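Local coordinates for oxidoreductase, NAD-binding/iron-sulfur cluster-binding protein (Nitratireductor pacificus pht-3B, PDB 6ZXX), which binds cobalamin and two [4Fe-4S] clusters and, as a member of the reductive dehalogenases, probably removes halogen from brominated hydroxybenzoates, at residues T300-R305 and K559-G564; G496-I501 and Y565-A570; I510-K515 and R590-C595. All blocks are in the same frame, centred on the assembly; numbering follows the deposited sequence.

In the fold
The three contacts step along the cobalamin pocket from the hairpin of strands 560-562 and 565-567 to the iron-sulfur clusters. Interactions 1 and 2 share that hairpin, with centres about 9 Å apart, tied by T300 OG1 to E497 OE2 at 2.7 Å and L302 N to E566 OE2 at 2.8 Å, both probable hydrogen bonds. Interaction 2 reaches interaction 3, centres about 14 Å apart, where I501 CD1 packs 3.7 Å from P512 CB, and the chain D cluster touches both. Interactions 1 and 3 do not meet, their centres about 22 Å and nearest atoms about 13 Å apart. Cobalamin touches all three, through V303, I501 and S514, and K515 holds the bound dibromo-hydroxybenzoate.

Interaction 1. Residues T300-R305 and K559-G564; sequences TTLVVR and KVMFNG
T301, L302 and V304 of the 300-305 loop meet K559, M561 and G564 of a short hairpin. At T300 the link is a water: K559 NZ donates to it at 3.0 Å, and it lies 2.6 Å from T300 O. The ammonium is also anchored on Q536. T301 crosses K559 at about a right angle, its CG2 3.9 Å from NZ. L302 follows with CD1 3.7 Å from M561 CE; two successive bends in the methionine, chi2 -56° and chi3 -64°, curl its thioether back to the loop, and A716 of helix 713-722 packs on both side chains. V303 turns the other way, onto the cobalamin. V304 makes the backbone bond, its N donating to G564 O over 2.7 Å. The isopropyl group hugs that same oxygen, with CB 3.3 Å away, while CG2 sits more loosely, 4.3 Å from M561 CE; L720 of helix 713-722 adds a further apolar neighbour. G564 suits this spot because, at its backbone angles, a side chain would press on the preceding carbonyl oxygen and crowd V304 O as well. N563 and G564 both have positive phi, with angles that fit the type I' turn of a tight two-residue beta hairpin, strands 560-562 and 565-567. The carbonyl of G564 in that turn is what V304 N of the loop binds, at the edge of the cobalamin pocket.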
loop_
_atom_site.group_PDB
_atom_site.type_symbol
_atom_site.label_atom_id
_atom_site.label_comp_id
_atom_site.label_asym_id
_atom_site.label_seq_id
_atom_site.Cartn_x
_atom_site.Cartn_y
_atom_site.Cartn_z
ATOM N N THR A 300 -20.530 13.701 -1.583
ATOM C CA THR A 300 -21.535 13.476 -0.547
ATOM C C THR A 300 -21.379 14.369 0.666
ATOM O O THR A 300 -22.240 14.408 1.509
ATOM C CB THR A 300 -21.503 12.038 -0.048
ATOM O OG1 THR A 300 -20.168 11.691 0.349
ATOM C CG2 THR A 300 -21.952 11.109 -1.154
ATOM N N THR A 301 -20.272 15.068 0.773
ATOM C CA THR A 301 -20.098 16.072 1.820
ATOM C C THR A 301 -19.834 17.438 1.171
ATOM O O THR A 301 -19.319 17.512 0.050
ATOM C CB THR A 301 -18.917 15.705 2.708
ATOM O OG1 THR A 301 -17.825 15.298 1.875
ATOM C CG2 THR A 301 -19.293 14.580 3.635
ATOM N N LEU A 302 -20.223 18.514 1.839
ATOM C CA LEU A 302 -19.997 19.867 1.335
ATOM C C LEU A 302 -18.519 20.212 1.027
ATOM O O LEU A 302 -17.628 19.944 1.830
ATOM C CB LEU A 302 -20.438 20.907 2.359
ATOM C CG LEU A 302 -21.553 21.888 2.068
ATOM C CD1 LEU A 302 -21.350 23.002 3.097
ATOM C CD2 LEU A 302 -21.592 22.478 0.676
ATOM N N VAL A 303 -18.305 20.824 -0.134
ATOM C CA VAL A 303 -17.017 21.368 -0.524
ATOM C C VAL A 303 -17.268 22.778 -1.045
ATOM O O VAL A 303 -17.924 22.972 -2.058
ATOM C CB VAL A 303 -16.330 20.520 -1.614
ATOM C CG1 VAL A 303 -14.969 21.131 -1.959
ATOM C CG2 VAL A 303 -16.166 19.087 -1.148
ATOM N N VAL A 304 -16.747 23.769 -0.334
ATOM C CA VAL A 304 -16.941 25.166 -0.724
ATOM C C VAL A 304 -15.631 25.752 -1.193
ATOM O O VAL A 304 -14.926 26.386 -0.434
ATOM C CB VAL A 304 -17.499 26.026 0.423
ATOM C CG1 VAL A 304 -17.901 27.390 -0.101
ATOM C CG2 VAL A 304 -18.716 25.340 1.063
ATOM N N ARG A 305 -15.335 25.540 -2.469
ATOM C CA ARG A 305 -14.039 25.865 -3.036
ATOM C C ARG A 305 -13.590 27.312 -2.773
ATOM O O ARG A 305 -12.434 27.542 -2.444
ATOM C CB ARG A 305 -14.035 25.606 -4.539
ATOM C CG ARG A 305 -14.033 24.161 -4.877
ATOM C CD ARG A 305 -14.469 23.986 -6.300
ATOM N NE ARG A 305 -14.281 22.610 -6.732
ATOM C CZ ARG A 305 -15.063 21.583 -6.379
ATOM N NH1 ARG A 305 -16.111 21.738 -5.557
ATOM N NH2 ARG A 305 -14.766 20.384 -6.845
ATOM N N LYS A 559 -20.209 15.922 11.991
ATOM C CA LYS A 559 -19.349 16.610 11.055
ATOM C C LYS A 559 -19.404 18.106 11.339
ATOM O O LYS A 559 -20.406 18.664 11.807
ATOM C CB LYS A 559 -19.719 16.327 9.584
ATOM C CG LYS A 559 -19.478 14.881 9.161
ATOM C CD LYS A 559 -20.008 14.558 7.763
ATOM C CE LYS A 559 -21.454 14.106 7.799
ATOM N NZ LYS A 559 -21.925 13.872 6.418
ATOM N N VAL A 560 -18.282 18.747 11.035
ATOM C CA VAL A 560 -18.126 20.199 11.167
ATOM C C VAL A 560 -17.574 20.754 9.865
ATOM O O VAL A 560 -17.013 20.015 9.013
ATOM C CB VAL A 560 -17.112 20.585 12.275
ATOM C CG1 VAL A 560 -17.635 20.205 13.641
ATOM C CG2 VAL A 560 -15.722 19.957 12.033
ATOM N N MET A 561 -17.721 22.065 9.720
ATOM C CA MET A 561 -17.065 22.778 8.664
ATOM C C MET A 561 -15.636 23.096 9.085
ATOM O O MET A 561 -15.402 23.479 10.240
ATOM C CB MET A 561 -17.790 24.086 8.331
ATOM C CG MET A 561 -19.173 23.919 7.735
ATOM S SD MET A 561 -19.231 22.906 6.238
ATOM C CE MET A 561 -18.288 23.795 5.001
ATOM N N PHE A 562 -14.699 22.977 8.134
ATOM C CA PHE A 562 -13.275 23.115 8.429
ATOM C C PHE A 562 -12.581 23.549 7.172
ATOM O O PHE A 562 -12.599 22.809 6.178
ATOM C CB PHE A 562 -12.712 21.780 8.926
ATOM C CG PHE A 562 -11.209 21.749 9.062
ATOM C CD1 PHE A 562 -10.407 21.395 8.000
ATOM C CD2 PHE A 562 -10.610 22.049 10.272
ATOM C CE1 PHE A 562 -9.027 21.396 8.140
ATOM C CE2 PHE A 562 -9.254 22.026 10.423
ATOM C CZ PHE A 562 -8.463 21.678 9.358
ATOM N N ASN A 563 -11.975 24.748 7.189
ATOM C CA ASN A 563 -11.350 25.308 5.975
ATOM C C ASN A 563 -12.196 25.184 4.687
ATOM O O ASN A 563 -11.698 24.874 3.602
ATOM C CB ASN A 563 -9.983 24.670 5.765
ATOM C CG ASN A 563 -9.141 25.439 4.789
ATOM O OD1 ASN A 563 -9.438 26.590 4.472
ATOM N ND2 ASN A 563 -8.114 24.784 4.253
ATOM N N GLY A 564 -13.499 25.411 4.829
ATOM C CA GLY A 564 -14.402 25.482 3.672
ATOM C C GLY A 564 -14.959 24.155 3.161
ATOM O O GLY A 564 -15.367 24.074 2.015
HETATM O O HOH W 1 -22.985 15.206 3.904
#

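Interaction 2. Residues G496-I501 and Y565-A570; sequences GEVSRI and YEIWKA. With SF4 (iron/sulfur cluster), chain D.
W568 lies against V498, S499 and R500, and its indole carries most of the contact. The apolar part runs through V498: CG1 stands 3.9 Å from W568 CE3, while CG2 meets I567 CD1 at 4.0 Å, the two aliphatic chains crossing at about a right angle. Over one indole face comes the backbone of R500, its CA 3.3 Å above the ring plane and offset toward the rim. S499 O approaches W568 CE3 obliquely, at 3.3 Å. With an alanine in place of W568, the R500 backbone would probably lose its indole cover, and a gap would open between V498, S499 and the arginine.

The polar groups look elsewhere for their partners. R500 bends at chi3 (-59°), which brings one face of its guanidinium to the NE1 rim of the indole, the planes 53° apart. NH1 comes 3.4 Å from W568 NE1, but both are donors and no bond forms; NH1 and NH2 bond instead to G557 O and C539 O. The V498 carbonyl oxygen meets the ring at its edge and accepts from Q536. W568 N is buried without any partner in the model.

The 496-501 segment also touches the cluster. R500 CB is 3.6 Å from S3 of the chain D cluster, which also lies at the guanidinium edge, and I501 CG1 is 3.7 Å from S2. I501 O, beside A570 CB, accepts from cobalamin. The contact forms part of the wall between a ferredoxin-type [4Fe-4S] site, whose ligands are C539, C542, C545 and C595, and the cobalamin pocket.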
loop_
_atom_site.group_PDB
_atom_site.type_symbol
_atom_site.label_atom_id
_atom_site.label_comp_id
_atom_site.label_asym_id
_atom_site.label_seq_id
_atom_site.Cartn_x
_atom_site.Cartn_y
_atom_site.Cartn_z
ATOM N N GLY A 496 -13.249 7.290 -2.729
ATOM C CA GLY A 496 -13.694 7.177 -1.333
ATOM C C GLY A 496 -14.681 8.256 -0.942
ATOM O O GLY A 496 -14.945 9.191 -1.691
ATOM N N GLU A 497 -15.297 8.051 0.207
ATOM C CA GLU A 497 -16.166 9.039 0.847
ATOM C C GLU A 497 -15.496 9.449 2.162
ATOM O O GLU A 497 -14.693 8.714 2.749
ATOM C CB GLU A 497 -17.552 8.453 1.173
ATOM C CG GLU A 497 -18.600 8.393 0.070
ATOM C CD GLU A 497 -20.022 8.230 0.610
ATOM O OE1 GLU A 497 -20.707 7.195 0.410
ATOM O OE2 GLU A 497 -20.488 9.146 1.277
ATOM N N VAL A 498 -15.845 10.639 2.610
ATOM C CA VAL A 498 -15.467 11.113 3.915
ATOM C C VAL A 498 -15.973 10.117 4.974
ATOM O O VAL A 498 -17.132 9.744 4.952
ATOM C CB VAL A 498 -16.034 12.557 4.153
ATOM C CG1 VAL A 498 -16.157 12.921 5.629
ATOM C CG2 VAL A 498 -15.181 13.592 3.430
ATOM N N SER A 499 -15.095 9.714 5.901
ATOM C CA SER A 499 -15.453 8.831 7.002
ATOM C C SER A 499 -15.221 9.487 8.341
ATOM O O SER A 499 -14.584 10.554 8.420
ATOM C CB SER A 499 -14.605 7.569 6.954
ATOM O OG SER A 499 -13.263 7.847 7.300
ATOM N N ARG A 500 -15.674 8.834 9.419
ATOM C CA ARG A 500 -15.465 9.399 10.773
ATOM C C ARG A 500 -14.009 9.415 11.162
ATOM O O ARG A 500 -13.577 10.260 11.965
ATOM C CB ARG A 500 -16.254 8.654 11.818
ATOM C CG ARG A 500 -16.061 9.101 13.260
ATOM C CD ARG A 500 -16.944 8.291 14.219
ATOM N NE ARG A 500 -18.349 8.440 13.847
ATOM C CZ ARG A 500 -19.112 9.508 14.100
ATOM N NH1 ARG A 500 -18.659 10.543 14.796
ATOM N NH2 ARG A 500 -20.377 9.512 13.692
ATOM N N ILE A 501 -13.214 8.530 10.581
ATOM C CA ILE A 501 -11.805 8.460 10.960
ATOM C C ILE A 501 -11.190 9.867 10.874
ATOM O O ILE A 501 -10.409 10.270 11.731
ATOM C CB ILE A 501 -11.034 7.422 10.114
ATOM C CG1 ILE A 501 -11.609 6.039 10.411
ATOM C CG2 ILE A 501 -9.536 7.453 10.461
ATOM C CD1 ILE A 501 -11.030 4.884 9.605
ATOM N N TYR A 565 -14.953 23.117 3.992
ATOM C CA TYR A 565 -15.510 21.816 3.630
ATOM C C TYR A 565 -15.932 21.050 4.867
ATOM O O TYR A 565 -15.382 21.231 5.959
ATOM C CB TYR A 565 -14.540 20.972 2.798
ATOM C CG TYR A 565 -13.190 20.762 3.432
ATOM C CD1 TYR A 565 -12.959 19.691 4.305
ATOM C CD2 TYR A 565 -12.121 21.601 3.146
ATOM C CE1 TYR A 565 -11.708 19.479 4.879
ATOM C CE2 TYR A 565 -10.887 21.382 3.723
ATOM C CZ TYR A 565 -10.695 20.317 4.593
ATOM O OH TYR A 565 -9.473 20.137 5.157
ATOM N N GLU A 566 -16.941 20.202 4.650
ATOM C CA GLU A 566 -17.571 19.361 5.671
ATOM C C GLU A 566 -16.693 18.148 5.910
ATOM O O GLU A 566 -16.272 17.462 4.977
ATOM C CB GLU A 566 -18.942 18.918 5.150
ATOM C CG GLU A 566 -19.691 17.933 6.003
ATOM C CD GLU A 566 -21.113 17.680 5.488
ATOM O OE1 GLU A 566 -21.932 17.147 6.267
ATOM O OE2 GLU A 566 -21.428 17.963 4.310
ATOM N N ILE A 567 -16.416 17.868 7.169
ATOM C CA ILE A 567 -15.478 16.789 7.534
ATOM C C ILE A 567 -15.774 16.328 8.975
ATOM O O ILE A 567 -16.355 17.085 9.758
ATOM C CB ILE A 567 -14.013 17.297 7.406
ATOM C CG1 ILE A 567 -12.996 16.166 7.418
ATOM C CG2 ILE A 567 -13.692 18.291 8.525
ATOM C CD1 ILE A 567 -12.911 15.448 6.110
ATOM N N TRP A 568 -15.411 15.085 9.319
ATOM C CA TRP A 568 -15.267 14.710 10.733
ATOM C C TRP A 568 -13.850 15.031 11.114
ATOM O O TRP A 568 -12.934 14.378 10.662
ATOM C CB TRP A 568 -15.516 13.244 10.966
ATOM C CG TRP A 568 -16.942 12.878 11.190
ATOM C CD1 TRP A 568 -17.689 13.108 12.321
ATOM C CD2 TRP A 568 -17.807 12.196 10.278
ATOM N NE1 TRP A 568 -18.951 12.604 12.158
ATOM C CE2 TRP A 568 -19.048 12.030 10.912
ATOM C CE3 TRP A 568 -17.646 11.691 8.992
ATOM C CZ2 TRP A 568 -20.116 11.382 10.298
ATOM C CZ3 TRP A 568 -18.712 11.041 8.381
ATOM C CH2 TRP A 568 -19.929 10.887 9.037
ATOM N N LYS A 569 -13.636 16.067 11.896
ATOM C CA LYS A 569 -12.262 16.446 12.165
ATOM C C LYS A 569 -11.722 15.707 13.372
ATOM O O LYS A 569 -12.200 15.920 14.512
ATOM C CB LYS A 569 -12.063 17.972 12.334
ATOM C CG LYS A 569 -10.593 18.441 12.189
ATOM C CD LYS A 569 -10.142 18.133 10.747
ATOM C CE LYS A 569 -8.676 18.231 10.409
ATOM N NZ LYS A 569 -8.492 17.726 9.013
ATOM N N ALA A 570 -10.700 14.864 13.121
ATOM C CA ALA A 570 -9.956 14.185 14.189
ATOM C C ALA A 570 -9.020 15.192 14.826
ATOM O O ALA A 570 -8.785 16.288 14.255
ATOM C CB ALA A 570 -9.180 13.007 13.631
HETATM FE FE1 SF4 D . -15.360 4.779 11.935
HETATM FE FE2 SF4 D . -17.629 3.094 11.814
HETATM FE FE3 SF4 D . -15.485 2.766 9.868
HETATM FE FE4 SF4 D . -17.245 5.001 9.862
HETATM S S1 SF4 D . -17.651 2.881 9.654
HETATM S S2 SF4 D . -15.088 4.912 9.819
HETATM S S3 SF4 D . -17.428 5.206 11.947
HETATM S S4 SF4 D . -15.533 2.605 11.991
#

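Interaction 3. Residues I510-K515 and R590-C595; sequences IGPRSK and RCMKMC. With SF4 (iron/sulfur cluster), chain E; SF4 (iron/sulfur cluster), chain D.
M592 and C595 press on P512 where helix 590-594 and the residue after it hold the last two cysteines of a ferredoxin-like CxxCxxxC motif: C591 binds one [4Fe-4S] cluster and C595 the other. The methionine is worth following outward. Its CB lies 4.2 Å from P512 O. With CG set beside the backbone N (chi1 -63°), the chain runs alongside the proline, and CG comes 3.4 Å from P512 O. SD then rests 3.3 Å from that same oxygen, with R513 CA a little farther off. The CE methyl ends the chain, and the side chain as a whole also packs on Q430 and M435.

P512 O is held inside its own segment by a weak bond from S514 N, closing an inverse gamma turn centred on R513, whose guanidinium is anchored by D429. Just before it, I510 to R513 form a type II' turn, with G511 at positive phi. This folded loop leads into strand 514-521, where K515 NZ bonds to both cobalamin and the bound dibromo-hydroxybenzoate. The proline ring also reaches the cluster ligand: P512 CG stands 3.8 Å from C595 CB, and C595 SG binds the iron FE3 of the chain D cluster at 2.2 Å.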
loop_
_atom_site.group_PDB
_atom_site.type_symbol
_atom_site.label_atom_id
_atom_site.label_comp_id
_atom_site.label_asym_id
_atom_site.label_seq_id
_atom_site.Cartn_x
_atom_site.Cartn_y
_atom_site.Cartn_z
ATOM N N ILE A 510 -12.251 -1.926 -0.036
ATOM C CA ILE A 510 -11.129 -2.121 0.918
ATOM C C ILE A 510 -11.244 -1.253 2.181
ATOM O O ILE A 510 -10.339 -1.181 2.996
ATOM C CB ILE A 510 -9.747 -1.941 0.232
ATOM C CG1 ILE A 510 -9.484 -0.476 -0.159
ATOM C CG2 ILE A 510 -9.649 -2.898 -0.971
ATOM C CD1 ILE A 510 -8.101 -0.273 -0.750
ATOM N N GLY A 511 -12.404 -0.637 2.356
ATOM C CA GLY A 511 -12.630 0.210 3.501
ATOM C C GLY A 511 -11.596 1.298 3.579
ATOM O O GLY A 511 -11.204 1.885 2.557
ATOM N N PRO A 512 -11.140 1.611 4.800
ATOM C CA PRO A 512 -10.062 2.642 4.996
ATOM C C PRO A 512 -8.631 2.097 4.891
ATOM O O PRO A 512 -7.696 2.837 5.136
ATOM C CB PRO A 512 -10.318 3.129 6.421
ATOM C CG PRO A 512 -10.878 1.927 7.106
ATOM C CD PRO A 512 -11.622 1.097 6.091
ATOM N N ARG A 513 -8.494 0.827 4.491
ATOM C CA ARG A 513 -7.258 0.095 4.548
ATOM C C ARG A 513 -6.394 0.354 3.324
ATOM O O ARG A 513 -6.096 -0.542 2.541
ATOM C CB ARG A 513 -7.589 -1.367 4.677
ATOM C CG ARG A 513 -6.425 -2.214 5.111
ATOM C CD ARG A 513 -6.802 -3.693 5.005
ATOM N NE ARG A 513 -7.238 -4.065 3.649
ATOM C CZ ARG A 513 -8.460 -4.412 3.304
ATOM N NH1 ARG A 513 -9.452 -4.455 4.190
ATOM N NH2 ARG A 513 -8.698 -4.730 2.050
ATOM N N SER A 514 -5.961 1.600 3.174
ATOM C CA SER A 514 -5.136 1.991 2.042
ATOM C C SER A 514 -4.147 3.091 2.344
ATOM O O SER A 514 -4.224 3.815 3.370
ATOM C CB SER A 514 -6.021 2.485 0.913
ATOM O OG SER A 514 -6.720 3.644 1.338
ATOM N N LYS A 515 -3.172 3.189 1.450
ATOM C CA LYS A 515 -2.437 4.447 1.246
ATOM C C LYS A 515 -2.663 4.817 -0.205
ATOM O O LYS A 515 -2.607 3.960 -1.078
ATOM C CB LYS A 515 -0.932 4.319 1.510
ATOM C CG LYS A 515 -0.535 4.035 2.956
ATOM C CD LYS A 515 -0.719 5.234 3.862
ATOM C CE LYS A 515 0.049 5.038 5.161
ATOM N NZ LYS A 515 -0.039 6.216 6.057
ATOM N N ARG A 590 -4.633 1.722 13.942
ATOM C CA ARG A 590 -5.589 0.883 14.578
ATOM C C ARG A 590 -6.986 1.181 14.059
ATOM O O ARG A 590 -7.838 0.286 13.983
ATOM C CB ARG A 590 -5.487 1.067 16.095
ATOM C CG ARG A 590 -6.548 0.322 16.879
ATOM C CD ARG A 590 -6.180 0.063 18.336
ATOM N NE ARG A 590 -7.260 -0.641 19.037
ATOM C CZ ARG A 590 -7.469 -1.952 18.970
ATOM N NH1 ARG A 590 -6.671 -2.739 18.244
ATOM N NH2 ARG A 590 -8.502 -2.484 19.606
ATOM N N CYS A 591 -7.219 2.444 13.691
ATOM C CA CYS A 591 -8.525 2.935 13.254
ATOM C C CYS A 591 -8.968 2.273 11.964
ATOM O O CYS A 591 -10.177 1.960 11.793
ATOM C CB CYS A 591 -8.513 4.436 13.113
ATOM S SG CYS A 591 -7.103 5.118 12.210
ATOM N N MET A 592 -8.008 2.026 11.069
ATOM C CA MET A 592 -8.298 1.256 9.842
ATOM C C MET A 592 -8.651 -0.190 10.151
ATOM O O MET A 592 -9.530 -0.783 9.556
ATOM C CB MET A 592 -7.105 1.237 8.937
ATOM C CG MET A 592 -6.685 2.581 8.410
ATOM S SD MET A 592 -5.288 2.406 7.303
ATOM C CE MET A 592 -4.051 1.938 8.506
ATOM N N LYS A 593 -7.921 -0.755 11.102
ATOM C CA LYS A 593 -8.129 -2.114 11.524
ATOM C C LYS A 593 -9.541 -2.352 12.072
ATOM O O LYS A 593 -10.178 -3.362 11.784
ATOM C CB LYS A 593 -7.077 -2.470 12.600
ATOM C CG LYS A 593 -7.186 -3.928 13.059
ATOM C CD LYS A 593 -6.433 -4.226 14.341
ATOM C CE LYS A 593 -7.034 -5.517 14.935
ATOM N NZ LYS A 593 -6.337 -6.782 14.561
ATOM N N MET A 594 -10.037 -1.415 12.865
ATOM C CA MET A 594 -11.255 -1.653 13.682
ATOM C C MET A 594 -12.575 -1.333 12.959
ATOM O O MET A 594 -13.670 -1.678 13.398
ATOM C CB MET A 594 -11.169 -0.876 14.989
ATOM C CG MET A 594 -9.967 -1.273 15.837
ATOM S SD MET A 594 -9.788 -3.048 16.147
ATOM C CE MET A 594 -11.167 -3.344 17.263
ATOM N N CYS A 595 -12.449 -0.734 11.785
ATOM C CA CYS A 595 -13.612 -0.325 10.998
ATOM C C CYS A 595 -14.329 -1.519 10.430
ATOM O O CYS A 595 -13.696 -2.428 9.911
ATOM C CB CYS A 595 -13.149 0.572 9.838
ATOM S SG CYS A 595 -14.475 1.150 8.793
HETATM FE FE1 SF4 E . -4.205 8.062 14.895
HETATM FE FE2 SF4 E . -3.899 5.387 15.831
HETATM FE FE3 SF4 E . -6.083 6.097 13.967
HETATM FE FE4 SF4 E . -6.086 6.991 16.674
HETATM S S1 SF4 E . -6.016 5.022 15.906
HETATM S S2 SF4 E . -6.369 8.028 14.834
HETATM S S3 SF4 E . -3.976 7.279 16.919
HETATM S S4 SF4 E . -3.928 6.210 13.852
HETATM FE FE1 SF4 D . -15.360 4.779 11.935
HETATM FE FE2 SF4 D . -17.629 3.094 11.814
HETATM FE FE3 SF4 D . -15.485 2.766 9.868
HETATM FE FE4 SF4 D . -17.245 5.001 9.862
HETATM S S1 SF4 D . -17.651 2.881 9.654
HETATM S S2 SF4 D . -15.088 4.912 9.819
HETATM S S3 SF4 D . -17.428 5.206 11.947
HETATM S S4 SF4 D . -15.533 2.605 11.991
#